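Local coordinates for phosphoribosyl-aminoimidazole carboxylase (Aspergillus clavatus, PDB 3K5I), which probably catalyses the ATP-dependent carboxylation of 5-aminoimidazole ribonucleotide to its N5-carboxyamino form in purine biosynthesis, as an ATP-grasp enzyme, at residues I121-K124 with F125-K128; L144-T148 with P149-A153; M170-D173 with G174-N177; V230-S234 with I235-V239. One frame throughout, in Å; residues are numbered along the deposited sequence.

Contact 1 of 4, residues I121-K124 with F125-K128. With ADP (adenosine-5'-diphosphate), chain G.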
loop_
_atom_site.group_PDB
_atom_site.type_symbol
_atom_site.label_atom_id
_atom_site.label_comp_id
_atom_site.label_asym_id
_atom_site.label_seq_id
_atom_site.Cartn_x
_atom_site.Cartn_y
_atom_site.Cartn_z
ATOM N N ILE A 121 -20.261 -22.911 0.514
ATOM C CA ILE A 121 -20.334 -21.678 -0.215
ATOM C C ILE A 121 -20.091 -21.731 -1.711
ATOM O O ILE A 121 -20.719 -21.016 -2.491
ATOM C CB ILE A 121 -19.676 -20.466 0.578
ATOM C CG1 ILE A 121 -20.451 -20.134 1.864
ATOM C CG2 ILE A 121 -19.525 -19.180 -0.266
ATOM C CD1 ILE A 121 -19.782 -19.145 2.837
ATOM N N GLN A 122 -19.166 -22.580 -2.115
ATOM C CA GLN A 122 -18.819 -22.684 -3.525
ATOM C C GLN A 122 -19.937 -23.089 -4.499
ATOM O O GLN A 122 -19.845 -22.891 -5.722
ATOM C CB GLN A 122 -17.555 -23.519 -3.643
ATOM C CG GLN A 122 -17.857 -24.967 -3.414
ATOM C CD GLN A 122 -16.561 -25.743 -3.606
ATOM O OE1 GLN A 122 -16.604 -26.938 -3.774
ATOM N NE2 GLN A 122 -15.410 -25.065 -3.593
ATOM N N ASN A 123 -21.015 -23.637 -3.946
ATOM C CA ASN A 123 -22.156 -24.016 -4.757
ATOM C C ASN A 123 -23.213 -23.053 -4.244
ATOM O O ASN A 123 -23.657 -23.134 -3.091
ATOM C CB ASN A 123 -22.616 -25.425 -4.489
ATOM C CG ASN A 123 -23.727 -25.809 -5.425
ATOM O OD1 ASN A 123 -24.758 -25.131 -5.495
ATOM N ND2 ASN A 123 -23.520 -26.893 -6.158
ATOM N N LYS A 124 -23.543 -22.122 -5.139
ATOM C CA LYS A 124 -24.484 -21.040 -4.904
ATOM C C LYS A 124 -25.859 -21.487 -4.505
ATOM O O LYS A 124 -26.508 -20.865 -3.638
ATOM C CB LYS A 124 -24.505 -20.076 -6.094
ATOM C CG LYS A 124 -23.518 -18.899 -5.945
ATOM C CD LYS A 124 -23.410 -18.016 -7.199
ATOM C CE LYS A 124 -23.967 -16.605 -6.970
ATOM N NZ LYS A 124 -23.895 -15.837 -8.258
ATOM N N PHE A 125 -26.254 -22.577 -5.149
ATOM C CA PHE A 125 -27.564 -23.095 -4.816
ATOM C C PHE A 125 -27.471 -23.672 -3.404
ATOM O O PHE A 125 -28.309 -23.434 -2.538
ATOM C CB PHE A 125 -27.915 -24.196 -5.804
ATOM C CG PHE A 125 -29.316 -24.753 -5.648
ATOM C CD1 PHE A 125 -30.429 -24.031 -6.080
ATOM C CD2 PHE A 125 -29.527 -26.000 -5.068
ATOM C CE1 PHE A 125 -31.732 -24.522 -5.944
ATOM C CE2 PHE A 125 -30.850 -26.518 -4.940
ATOM C CZ PHE A 125 -31.940 -25.781 -5.401
ATOM N N ASN A 126 -26.428 -24.454 -3.176
ATOM C CA ASN A 126 -26.176 -25.056 -1.866
ATOM C C ASN A 126 -25.963 -24.036 -0.751
ATOM O O ASN A 126 -26.425 -24.210 0.380
ATOM C CB ASN A 126 -24.941 -25.928 -2.054
ATOM C CG ASN A 126 -25.320 -27.161 -2.801
ATOM O OD1 ASN A 126 -26.514 -27.326 -3.028
ATOM N ND2 ASN A 126 -24.372 -27.997 -3.214
ATOM N N GLN A 127 -25.261 -22.956 -1.077
ATOM C CA GLN A 127 -25.035 -21.905 -0.099
ATOM C C GLN A 127 -26.387 -21.426 0.391
ATOM O O GLN A 127 -26.680 -21.333 1.597
ATOM C CB GLN A 127 -24.408 -20.755 -0.852
ATOM C CG GLN A 127 -24.089 -19.482 -0.071
ATOM C CD GLN A 127 -23.712 -18.399 -1.059
ATOM O OE1 GLN A 127 -24.338 -17.340 -1.151
ATOM N NE2 GLN A 127 -22.735 -18.726 -1.873
ATOM N N LYS A 128 -27.208 -21.108 -0.600
ATOM C CA LYS A 128 -28.545 -20.598 -0.355
ATOM C C LYS A 128 -29.426 -21.507 0.507
ATOM O O LYS A 128 -30.061 -21.030 1.449
ATOM C CB LYS A 128 -29.266 -20.243 -1.658
ATOM C CG LYS A 128 -28.498 -19.350 -2.615
ATOM C CD LYS A 128 -29.280 -18.128 -3.051
ATOM C CE LYS A 128 -29.292 -17.050 -1.969
ATOM N NZ LYS A 128 -28.349 -15.891 -2.064
HETATM P PB ADP G . -21.428 -13.453 -9.013
HETATM O O1B ADP G . -20.795 -13.785 -10.309
HETATM O O2B ADP G . -20.861 -14.618 -8.230
HETATM O O3B ADP G . -21.231 -12.305 -7.971
HETATM P PA ADP G . -24.233 -12.702 -8.275
HETATM O O1A ADP G . -23.784 -11.915 -7.124
HETATM O O2A ADP G . -25.390 -13.575 -7.853
HETATM O O3A ADP G . -23.033 -13.494 -8.993
HETATM O "O5'" ADP G . -24.806 -11.560 -9.250
HETATM C "C5'" ADP G . -24.066 -10.369 -9.543
HETATM C "C4'" ADP G . -25.013 -9.199 -9.636
HETATM O "O4'" ADP G . -26.024 -9.471 -10.641
HETATM C "C3'" ADP G . -25.887 -8.865 -8.440
HETATM O "O3'" ADP G . -25.151 -7.861 -7.721
HETATM C "C2'" ADP G . -27.114 -8.143 -9.012
HETATM O "O2'" ADP G . -26.739 -6.921 -9.715
HETATM C "C1'" ADP G . -27.279 -9.066 -10.199
HETATM N N9 ADP G . -28.229 -10.090 -9.794
HETATM C C8 ADP G . -27.886 -11.287 -9.227
HETATM N N7 ADP G . -28.985 -11.958 -8.811
HETATM C C5 ADP G . -30.017 -11.142 -9.226
HETATM C C6 ADP G . -31.434 -11.374 -9.187
HETATM N N6 ADP G . -32.161 -12.227 -8.733
HETATM N N1 ADP G . -32.204 -10.360 -9.680
HETATM C C2 ADP G . -31.697 -9.219 -10.282
HETATM N N3 ADP G . -30.406 -9.068 -10.413
HETATM C C4 ADP G . -29.598 -9.997 -9.874
HETATM O O HOH W 1 -25.584 -17.734 -3.598
#
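From Asn123 the backbone turns straight into helix 124-132, and Gln127 N returns to Asn123 O at 2.6 Å, the first bond of that helix. Asn123 is the N-cap of this helix, and its side chain makes the capping bonds. Asn123 swings its amide over the first turn because chi1, at -176°, turns CG away from its own N; OD1 there accepts from Asn126 N at 2.9 Å, nearly straight but from well above the carbonyl plane, and more weakly from Phe125 N. Asn126 lays its own amide against that of Asn123, the two planes stacked 21° apart. The extended chain of Gln127 brings NE2 to Ile121 O at 3.1 Å, in the carbonyl plane and on a lone pair, so the end of helix 115-121 is tied to the helix that follows. Its OE1 receives Ile288 N from strand 283-289, which fixes the rotation of the amide. Phe125 meets the rings of His141 and Tyr199. Lys124 instead runs away from the cap, bent at chi3, into the ADP pocket of this ATP-grasp enzyme. NZ donates to ADP O2A at 2.7 Å and to the linking oxygen ADP O3A at 2.6 Å, and only weakly to O2B of the beta-phosphate.

Contact 2 of 4, residues L144-T148 with P149-A153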
loop_
_atom_site.group_PDB
_atom_site.type_symbol
_atom_site.label_atom_id
_atom_site.label_comp_id
_atom_site.label_asym_id
_atom_site.label_seq_id
_atom_site.Cartn_x
_atom_site.Cartn_y
_atom_site.Cartn_z
ATOM N N LEU A 144 -32.588 -26.493 -11.790
ATOM C CA LEU A 144 -32.969 -27.013 -13.099
ATOM C C LEU A 144 -32.443 -28.427 -13.156
ATOM O O LEU A 144 -31.250 -28.579 -13.269
ATOM C CB LEU A 144 -32.251 -26.280 -14.233
ATOM C CG LEU A 144 -33.093 -25.240 -14.980
ATOM C CD1 LEU A 144 -33.148 -24.026 -14.062
ATOM C CD2 LEU A 144 -32.457 -24.978 -16.357
ATOM N N VAL A 145 -33.300 -29.438 -13.090
ATOM C CA VAL A 145 -32.828 -30.820 -13.144
ATOM C C VAL A 145 -32.168 -31.306 -14.455
ATOM O O VAL A 145 -31.367 -32.243 -14.456
ATOM C CB VAL A 145 -33.865 -31.783 -12.580
ATOM C CG1 VAL A 145 -33.603 -33.190 -13.100
ATOM C CG2 VAL A 145 -33.849 -31.692 -11.049
ATOM N N GLU A 146 -32.483 -30.678 -15.585
ATOM C CA GLU A 146 -31.846 -31.026 -16.863
ATOM C C GLU A 146 -31.767 -29.646 -17.477
ATOM O O GLU A 146 -32.311 -28.680 -16.930
ATOM C CB GLU A 146 -32.679 -31.871 -17.803
ATOM C CG GLU A 146 -34.135 -31.593 -17.615
ATOM C CD GLU A 146 -34.886 -32.882 -17.436
ATOM O OE1 GLU A 146 -35.846 -32.888 -16.635
ATOM O OE2 GLU A 146 -34.490 -33.876 -18.089
ATOM N N ASN A 147 -31.080 -29.549 -18.606
ATOM C CA ASN A 147 -30.965 -28.232 -19.206
ATOM C C ASN A 147 -31.698 -28.041 -20.526
ATOM O O ASN A 147 -31.182 -27.721 -21.594
ATOM C CB ASN A 147 -29.614 -27.548 -18.982
ATOM C CG ASN A 147 -29.195 -27.519 -17.523
ATOM O OD1 ASN A 147 -29.914 -27.046 -16.619
ATOM N ND2 ASN A 147 -27.997 -28.035 -17.288
ATOM N N THR A 148 -32.986 -28.265 -20.383
ATOM C CA THR A 148 -33.945 -28.204 -21.444
ATOM C C THR A 148 -34.678 -26.873 -21.375
ATOM O O THR A 148 -34.733 -26.197 -20.346
ATOM C CB THR A 148 -34.821 -29.451 -21.297
ATOM O OG1 THR A 148 -35.418 -29.473 -19.990
ATOM C CG2 THR A 148 -33.892 -30.645 -21.326
ATOM N N PRO A 149 -35.229 -26.510 -22.527
ATOM C CA PRO A 149 -35.901 -25.232 -22.644
ATOM C C PRO A 149 -37.235 -25.483 -22.004
ATOM O O PRO A 149 -37.858 -24.585 -21.433
ATOM C CB PRO A 149 -35.981 -25.026 -24.155
ATOM C CG PRO A 149 -34.811 -25.808 -24.690
ATOM C CD PRO A 149 -34.836 -27.057 -23.840
ATOM N N ALA A 150 -37.634 -26.744 -22.113
ATOM C CA ALA A 150 -38.882 -27.222 -21.535
ATOM C C ALA A 150 -38.808 -26.905 -20.043
ATOM O O ALA A 150 -39.655 -26.212 -19.463
ATOM C CB ALA A 150 -38.955 -28.724 -21.737
ATOM N N GLU A 151 -37.754 -27.430 -19.437
ATOM C CA GLU A 151 -37.462 -27.227 -18.032
ATOM C C GLU A 151 -37.442 -25.737 -17.673
ATOM O O GLU A 151 -38.147 -25.235 -16.776
ATOM C CB GLU A 151 -36.066 -27.796 -17.836
ATOM C CG GLU A 151 -35.398 -27.411 -16.533
ATOM C CD GLU A 151 -35.529 -28.497 -15.466
ATOM O OE1 GLU A 151 -34.476 -29.136 -15.243
ATOM O OE2 GLU A 151 -36.619 -28.701 -14.859
ATOM N N LEU A 152 -36.609 -25.015 -18.406
ATOM C CA LEU A 152 -36.480 -23.576 -18.192
ATOM C C LEU A 152 -37.830 -22.885 -18.395
ATOM O O LEU A 152 -38.349 -22.217 -17.499
ATOM C CB LEU A 152 -35.438 -23.038 -19.167
ATOM C CG LEU A 152 -34.877 -21.626 -18.946
ATOM C CD1 LEU A 152 -34.787 -21.069 -17.512
ATOM C CD2 LEU A 152 -33.526 -21.667 -19.609
ATOM N N ALA A 153 -38.423 -23.077 -19.563
ATOM C CA ALA A 153 -39.726 -22.495 -19.872
ATOM C C ALA A 153 -40.733 -22.582 -18.718
ATOM O O ALA A 153 -41.522 -21.647 -18.419
ATOM C CB ALA A 153 -40.267 -23.252 -21.057
#
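Thr148 and Glu151 meet where the loop after strand 141-144 enters helix 149-159, an N-cap that joins two elements of the ATP-grasp domain. Among the backbone bonds, Leu152 N donates to Thr148 O at 2.9 Å, almost straight at 170°, and so begins the helix. The capping bond proper runs from Glu151 N to Thr148 OG1 at 3.2 Å, although the exact place of that hydroxyl is less certain. A chi1 of 57° sets OG1 between the backbone N and the carbonyl carbon of Thr148, facing the first helical turn. Apolar contact comes from Leu144, whose CG lies 3.5 Å from Glu151 CG; the leucine thus packs against the aliphatic part of the glutamate, the two side chains crossing at a slant. Pro149 and Leu152 rest on Ile186 and Leu190 of helix 186-192. As for charge, the carboxylates of Glu146 and Glu151 are turned 59° apart, with their OE1 atoms 4.2 Å from each other, a proximity that may raise the proton affinity of either. One side-chain hydrogen bond remains: Glu151 bends at chi2 toward the loop backbone, and its OE1 accepts from Glu146 N at 2.5 Å, a distance so short that the exact place of OE1 is doubtful.

Contact 3 of 4, residues M170-D173 with G174-N177. With ADP (adenosine-5'-diphosphate), chain G; AIR (5-aminoimidazole ribonucleotide), chain I.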
loop_
_atom_site.group_PDB
_atom_site.type_symbol
_atom_site.label_atom_id
_atom_site.label_comp_id
_atom_site.label_asym_id
_atom_site.label_seq_id
_atom_site.Cartn_x
_atom_site.Cartn_y
_atom_site.Cartn_z
ATOM N N MET A 170 -18.661 -22.592 -9.927
ATOM C CA MET A 170 -17.669 -21.839 -10.658
ATOM C C MET A 170 -18.002 -20.380 -11.001
ATOM O O MET A 170 -17.314 -19.765 -11.802
ATOM C CB MET A 170 -17.207 -22.668 -11.888
ATOM C CG MET A 170 -16.810 -24.122 -11.577
ATOM S SD MET A 170 -15.337 -24.176 -10.426
ATOM C CE MET A 170 -14.284 -23.009 -11.448
ATOM N N ALA A 171 -19.017 -19.765 -10.417
ATOM C CA ALA A 171 -19.350 -18.404 -10.820
ATOM C C ALA A 171 -18.794 -17.292 -9.981
ATOM O O ALA A 171 -18.874 -17.270 -8.747
ATOM C CB ALA A 171 -20.861 -18.282 -10.922
ATOM N N TYR A 172 -18.234 -16.322 -10.683
ATOM C CA TYR A 172 -17.718 -15.174 -9.981
ATOM C C TYR A 172 -17.681 -14.192 -11.114
ATOM O O TYR A 172 -17.725 -14.570 -12.296
ATOM C CB TYR A 172 -16.420 -15.402 -9.204
ATOM C CG TYR A 172 -15.237 -15.737 -10.049
ATOM C CD1 TYR A 172 -14.956 -17.096 -10.341
ATOM C CD2 TYR A 172 -14.424 -14.699 -10.591
ATOM C CE1 TYR A 172 -13.842 -17.461 -11.139
ATOM C CE2 TYR A 172 -13.305 -15.067 -11.437
ATOM C CZ TYR A 172 -13.018 -16.453 -11.668
ATOM O OH TYR A 172 -11.930 -16.850 -12.446
ATOM N N ASP A 173 -17.661 -12.931 -10.718
ATOM C CA ASP A 173 -17.660 -11.831 -11.675
ATOM C C ASP A 173 -18.719 -11.966 -12.761
ATOM O O ASP A 173 -18.390 -11.740 -13.911
ATOM C CB ASP A 173 -16.268 -11.816 -12.327
ATOM C CG ASP A 173 -15.223 -11.491 -11.270
ATOM O OD1 ASP A 173 -15.640 -11.292 -10.105
ATOM O OD2 ASP A 173 -14.024 -11.356 -11.568
ATOM N N GLY A 174 -19.963 -12.286 -12.427
ATOM C CA GLY A 174 -21.024 -12.392 -13.424
ATOM C C GLY A 174 -20.842 -13.510 -14.468
ATOM O O GLY A 174 -21.660 -13.721 -15.384
ATOM N N ARG A 175 -19.725 -14.210 -14.301
ATOM C CA ARG A 175 -19.357 -15.290 -15.192
ATOM C C ARG A 175 -20.285 -16.486 -15.342
ATOM O O ARG A 175 -20.122 -17.215 -16.318
ATOM C CB ARG A 175 -17.881 -15.663 -15.094
ATOM C CG ARG A 175 -16.927 -14.597 -15.637
ATOM C CD ARG A 175 -15.531 -14.958 -15.104
ATOM N NE ARG A 175 -14.556 -13.859 -15.026
ATOM C CZ ARG A 175 -13.235 -14.067 -14.975
ATOM N NH1 ARG A 175 -12.303 -13.114 -14.813
ATOM N NH2 ARG A 175 -12.799 -15.309 -14.980
ATOM N N GLY A 176 -21.224 -16.712 -14.419
ATOM C CA GLY A 176 -22.193 -17.835 -14.498
ATOM C C GLY A 176 -23.621 -17.273 -14.387
ATOM O O GLY A 176 -24.535 -17.935 -13.968
ATOM N N ASN A 177 -23.841 -16.024 -14.762
ATOM C CA ASN A 177 -25.164 -15.396 -14.672
ATOM C C ASN A 177 -25.670 -15.119 -16.092
ATOM O O ASN A 177 -24.895 -14.853 -17.003
ATOM C CB ASN A 177 -24.982 -14.025 -13.962
ATOM C CG ASN A 177 -25.151 -14.092 -12.424
ATOM O OD1 ASN A 177 -24.777 -15.063 -11.755
ATOM N ND2 ASN A 177 -25.735 -13.051 -11.851
HETATM P PB ADP G . -21.428 -13.453 -9.013
HETATM O O1B ADP G . -20.795 -13.785 -10.309
HETATM O O2B ADP G . -20.861 -14.618 -8.230
HETATM O O3B ADP G . -21.231 -12.305 -7.971
HETATM P PA ADP G . -24.233 -12.702 -8.275
HETATM O O1A ADP G . -23.784 -11.915 -7.124
HETATM O O2A ADP G . -25.390 -13.575 -7.853
HETATM O O3A ADP G . -23.033 -13.494 -8.993
HETATM O "O5'" ADP G . -24.806 -11.560 -9.250
HETATM C "C5'" ADP G . -24.066 -10.369 -9.543
HETATM C "C4'" ADP G . -25.013 -9.199 -9.636
HETATM O "O4'" ADP G . -26.024 -9.471 -10.641
HETATM C "C3'" ADP G . -25.887 -8.865 -8.440
HETATM O "O3'" ADP G . -25.151 -7.861 -7.721
HETATM C "C2'" ADP G . -27.114 -8.143 -9.012
HETATM O "O2'" ADP G . -26.739 -6.921 -9.715
HETATM C "C1'" ADP G . -27.279 -9.066 -10.199
HETATM N N9 ADP G . -28.229 -10.090 -9.794
HETATM C C8 ADP G . -27.886 -11.287 -9.227
HETATM N N7 ADP G . -28.985 -11.958 -8.811
HETATM C C5 ADP G . -30.017 -11.142 -9.226
HETATM C C6 ADP G . -31.434 -11.374 -9.187
HETATM N N6 ADP G . -32.161 -12.227 -8.733
HETATM N N1 ADP G . -32.204 -10.360 -9.680
HETATM C C2 ADP G . -31.697 -9.219 -10.282
HETATM N N3 ADP G . -30.406 -9.068 -10.413
HETATM C C4 ADP G . -29.598 -9.997 -9.874
HETATM N N1 AIR I . -11.619 -13.671 -7.225
HETATM C C2 AIR I . -11.926 -14.781 -6.494
HETATM N N3 AIR I . -13.221 -15.084 -6.437
HETATM C C4 AIR I . -13.800 -14.054 -7.155
HETATM C C5 AIR I . -12.840 -13.178 -7.658
HETATM N N6 AIR I . -12.961 -12.052 -8.430
HETATM C "C1'" AIR I . -10.341 -13.037 -7.624
HETATM C "C2'" AIR I . -9.091 -13.744 -7.051
HETATM C "C3'" AIR I . -9.118 -14.900 -8.066
HETATM C "C4'" AIR I . -9.225 -14.079 -9.354
HETATM O "O4'" AIR I . -10.324 -13.205 -9.029
HETATM O "O2'" AIR I . -7.850 -13.019 -6.930
HETATM O "O3'" AIR I . -7.984 -15.719 -7.877
HETATM C "C5'" AIR I . -8.744 -14.175 -10.789
HETATM O "O5'" AIR I . -9.789 -13.921 -11.771
HETATM P P AIR I . -9.421 -14.081 -13.335
HETATM O O6 AIR I . -9.653 -12.679 -14.122
HETATM O O7 AIR I . -10.337 -15.171 -13.773
HETATM O O8 AIR I . -7.959 -14.458 -13.410
HETATM O O HOH W 2 -13.177 -10.527 -13.810
HETATM O O HOH W 3 -15.864 -11.061 -15.700
#
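Two bound molecules are gripped by one tight turn: Tyr172, Asp173 and Arg175 hold 5-aminoimidazole ribonucleotide, while Gly174 N donates to ADP O1B at 2.7 Å. The type I' turn from Tyr172 to Arg175 is closed by Arg175 N on Tyr172 O, and the positive phi of Gly174 suits glycine. Arg175, extended from CG to NE, places one guanidinium face over Tyr172 CE2, with the two planes 40° apart. Both residues then reach the same phosphate oxygen: Tyr172 OH and Arg175 NH2 each donate to AIR O7 at 2.7 Å, and Arg175 NH1 donates to AIR O6 at 2.8 Å. Asp173 OD1 accepts from AIR N6 at 3.2 Å and forms a salt bridge with Lys373; one water joins Asp173 OD2 to Arg175 NH1. The loop links strand 163-167 to strand 177-180 at the edge of the four-stranded antiparallel sheet, and Gly176 bonds back to Ser167 while Asn177 packs on Met164 and Lys166 of strand 163-167.

Contact 4 of 4, residues V230-S234 with I235-V239. With NA (sodium ion), chain E; ADP (adenosine-5'-diphosphate), chain G.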
loop_
_atom_site.group_PDB
_atom_site.type_symbol
_atom_site.label_atom_id
_atom_site.label_comp_id
_atom_site.label_asym_id
_atom_site.label_seq_id
_atom_site.Cartn_x
_atom_site.Cartn_y
_atom_site.Cartn_z
ATOM N N VAL A 230 -22.440 -0.814 -7.183
ATOM C CA VAL A 230 -23.168 -0.708 -8.447
ATOM C C VAL A 230 -22.616 -1.735 -9.408
ATOM O O VAL A 230 -21.411 -1.782 -9.713
ATOM C CB VAL A 230 -23.184 0.700 -9.088
ATOM C CG1 VAL A 230 -24.105 0.664 -10.305
ATOM C CG2 VAL A 230 -23.616 1.800 -8.073
ATOM N N GLN A 231 -23.529 -2.573 -9.896
ATOM C CA GLN A 231 -23.135 -3.652 -10.783
ATOM C C GLN A 231 -23.715 -3.427 -12.155
ATOM O O GLN A 231 -24.795 -2.877 -12.285
ATOM C CB GLN A 231 -23.697 -5.003 -10.298
ATOM C CG GLN A 231 -22.817 -5.794 -9.324
ATOM C CD GLN A 231 -22.577 -4.960 -8.082
ATOM O OE1 GLN A 231 -21.424 -4.692 -7.711
ATOM N NE2 GLN A 231 -23.685 -4.488 -7.447
ATOM N N GLU A 232 -22.987 -3.870 -13.163
ATOM C CA GLU A 232 -23.491 -3.797 -14.542
ATOM C C GLU A 232 -23.090 -5.061 -15.266
ATOM O O GLU A 232 -21.920 -5.478 -15.242
ATOM C CB GLU A 232 -23.194 -2.538 -15.356
ATOM C CG GLU A 232 -22.015 -1.684 -14.949
ATOM C CD GLU A 232 -21.248 -1.173 -16.163
ATOM O OE1 GLU A 232 -21.566 -0.055 -16.647
ATOM O OE2 GLU A 232 -20.347 -1.891 -16.654
ATOM N N ASP A 233 -24.104 -5.651 -15.888
ATOM C CA ASP A 233 -23.972 -6.902 -16.606
ATOM C C ASP A 233 -23.550 -7.876 -15.571
ATOM O O ASP A 233 -22.767 -8.755 -15.857
ATOM C CB ASP A 233 -22.911 -6.887 -17.694
ATOM C CG ASP A 233 -23.268 -5.924 -18.778
ATOM O OD1 ASP A 233 -22.367 -5.295 -19.384
ATOM O OD2 ASP A 233 -24.494 -5.824 -18.968
ATOM N N SER A 234 -24.091 -7.755 -14.371
ATOM C CA SER A 234 -23.727 -8.743 -13.341
ATOM C C SER A 234 -22.298 -8.571 -12.759
ATOM O O SER A 234 -21.820 -9.370 -11.975
ATOM C CB SER A 234 -23.956 -10.157 -13.887
ATOM O OG SER A 234 -25.070 -10.786 -13.293
ATOM N N ILE A 235 -21.565 -7.533 -13.107
ATOM C CA ILE A 235 -20.221 -7.378 -12.541
ATOM C C ILE A 235 -20.146 -6.126 -11.685
ATOM O O ILE A 235 -20.759 -5.150 -12.043
ATOM C CB ILE A 235 -19.173 -7.201 -13.670
ATOM C CG1 ILE A 235 -19.440 -8.198 -14.791
ATOM C CG2 ILE A 235 -17.728 -7.026 -13.150
ATOM C CD1 ILE A 235 -18.586 -7.966 -16.100
ATOM N N CYS A 236 -19.369 -6.097 -10.605
ATOM C CA CYS A 236 -19.293 -4.885 -9.817
ATOM C C CYS A 236 -18.547 -3.827 -10.631
ATOM O O CYS A 236 -17.560 -4.086 -11.352
ATOM C CB CYS A 236 -18.524 -5.169 -8.527
ATOM S SG CYS A 236 -18.185 -3.715 -7.464
ATOM N N LYS A 237 -19.017 -2.606 -10.449
ATOM C CA LYS A 237 -18.441 -1.480 -11.158
ATOM C C LYS A 237 -17.931 -0.424 -10.182
ATOM O O LYS A 237 -16.746 -0.071 -10.181
ATOM C CB LYS A 237 -19.466 -0.922 -12.156
ATOM C CG LYS A 237 -18.955 0.265 -12.959
ATOM C CD LYS A 237 -20.084 0.725 -13.881
ATOM C CE LYS A 237 -20.043 2.204 -14.270
ATOM N NZ LYS A 237 -21.305 2.542 -15.006
ATOM N N LEU A 238 -18.839 0.055 -9.348
ATOM C CA LEU A 238 -18.446 1.070 -8.375
ATOM C C LEU A 238 -18.819 0.651 -6.978
ATOM O O LEU A 238 -19.773 -0.130 -6.793
ATOM C CB LEU A 238 -19.321 2.327 -8.479
ATOM C CG LEU A 238 -19.080 2.950 -9.843
ATOM C CD1 LEU A 238 -20.271 3.815 -10.338
ATOM C CD2 LEU A 238 -17.819 3.741 -9.518
ATOM N N VAL A 239 -18.076 1.234 -6.035
ATOM C CA VAL A 239 -18.337 1.064 -4.603
ATOM C C VAL A 239 -18.281 2.470 -3.956
ATOM O O VAL A 239 -17.311 3.162 -4.214
ATOM C CB VAL A 239 -17.437 0.013 -3.901
ATOM C CG1 VAL A 239 -17.737 -0.006 -2.373
ATOM C CG2 VAL A 239 -17.660 -1.408 -4.497
HETATM NA NA NA E . -27.211 -2.702 -11.721
HETATM P PB ADP G . -21.428 -13.453 -9.013
HETATM O O1B ADP G . -20.795 -13.785 -10.309
HETATM O O2B ADP G . -20.861 -14.618 -8.230
HETATM O O3B ADP G . -21.231 -12.305 -7.971
HETATM P PA ADP G . -24.233 -12.702 -8.275
HETATM O O1A ADP G . -23.784 -11.915 -7.124
HETATM O O2A ADP G . -25.390 -13.575 -7.853
HETATM O O3A ADP G . -23.033 -13.494 -8.993
HETATM O "O5'" ADP G . -24.806 -11.560 -9.250
HETATM C "C5'" ADP G . -24.066 -10.369 -9.543
HETATM C "C4'" ADP G . -25.013 -9.199 -9.636
HETATM O "O4'" ADP G . -26.024 -9.471 -10.641
HETATM C "C3'" ADP G . -25.887 -8.865 -8.440
HETATM O "O3'" ADP G . -25.151 -7.861 -7.721
HETATM C "C2'" ADP G . -27.114 -8.143 -9.012
HETATM O "O2'" ADP G . -26.739 -6.921 -9.715
HETATM C "C1'" ADP G . -27.279 -9.066 -10.199
HETATM N N9 ADP G . -28.229 -10.090 -9.794
HETATM C C8 ADP G . -27.886 -11.287 -9.227
HETATM N N7 ADP G . -28.985 -11.958 -8.811
HETATM C C5 ADP G . -30.017 -11.142 -9.226
HETATM C C6 ADP G . -31.434 -11.374 -9.187
HETATM N N6 ADP G . -32.161 -12.227 -8.733
HETATM N N1 ADP G . -32.204 -10.360 -9.680
HETATM C C2 ADP G . -31.697 -9.219 -10.282
HETATM N N3 ADP G . -30.406 -9.068 -10.413
HETATM C C4 ADP G . -29.598 -9.997 -9.874
HETATM O O HOH W 4 -26.369 -2.586 -9.296
HETATM O O HOH W 5 -26.998 -2.790 -14.652
HETATM O O HOH W 6 -26.546 -0.407 -12.597
HETATM O O HOH W 7 -29.474 -1.736 -11.746
HETATM O O HOH W 8 -27.462 -5.608 -11.326
#
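Glu232 and Lys237 form a salt bridge across this beta hairpin, with Lys237 NZ 3.1 Å from Glu232 OE1 and reaching it from above the carboxylate plane. With CG set opposite N (chi1 -180°) and the chain extended beyond it, the lysine crosses the glutamate at an angle, its CD close to the carboxylate. Next to the ligand, the bend of Gln231 at chi2 tucks OE1 against Cys236, 3.1 Å from CB, while NE2 is held by Glu209; its CG lies 3.5 Å from ADP O3'. Ser234 OG is 3.1 Å from ADP O4' and also has Asn177 as a partner. Gln231 O binds the sodium ion at 2.5 Å, five waters completing the observed shell. Behind these groups stands the backbone. A type I' turn from Glu232 to Ile235 reverses the chain, and a classic bulge follows, in which Val230 O accepts from both Lys237 N at 2.6 Å and Leu238 N at 3.2 Å. The two bonds to one oxygen mark the bulge, where the register shifts by one residue. Strands 221-232 and 235-241 are neighbours within the large antiparallel sheet: Lys237 and Val239 pair with strand 331-337 through Asn335 and Met333, and Leu238 packs on Ile332 and Leu334 of the same strand.

How the contacts relate
Three of the four contacts converge on ADP, while contact 2, also an N-cap, lies away from the nucleotide. Contacts 1, 3 and 4 meet different parts of the nucleotide: contact 1 the alpha-phosphate and the linking oxygen, contact 3 the beta-phosphate, contact 4 the ribose. The centre of contact 3 is about 13 Å from those of contacts 1 and 4, and it touches both. Asn177 ND2 lies 2.8 Å from Ser234 OG, a probable hydrogen bond, and Asn177 OD1 packs near Lys124 NZ. Contact 3 alone also holds the ribonucleotide substrate. Contact 2 stands apart, its centre about 20 Å from those of contacts 1 and 3.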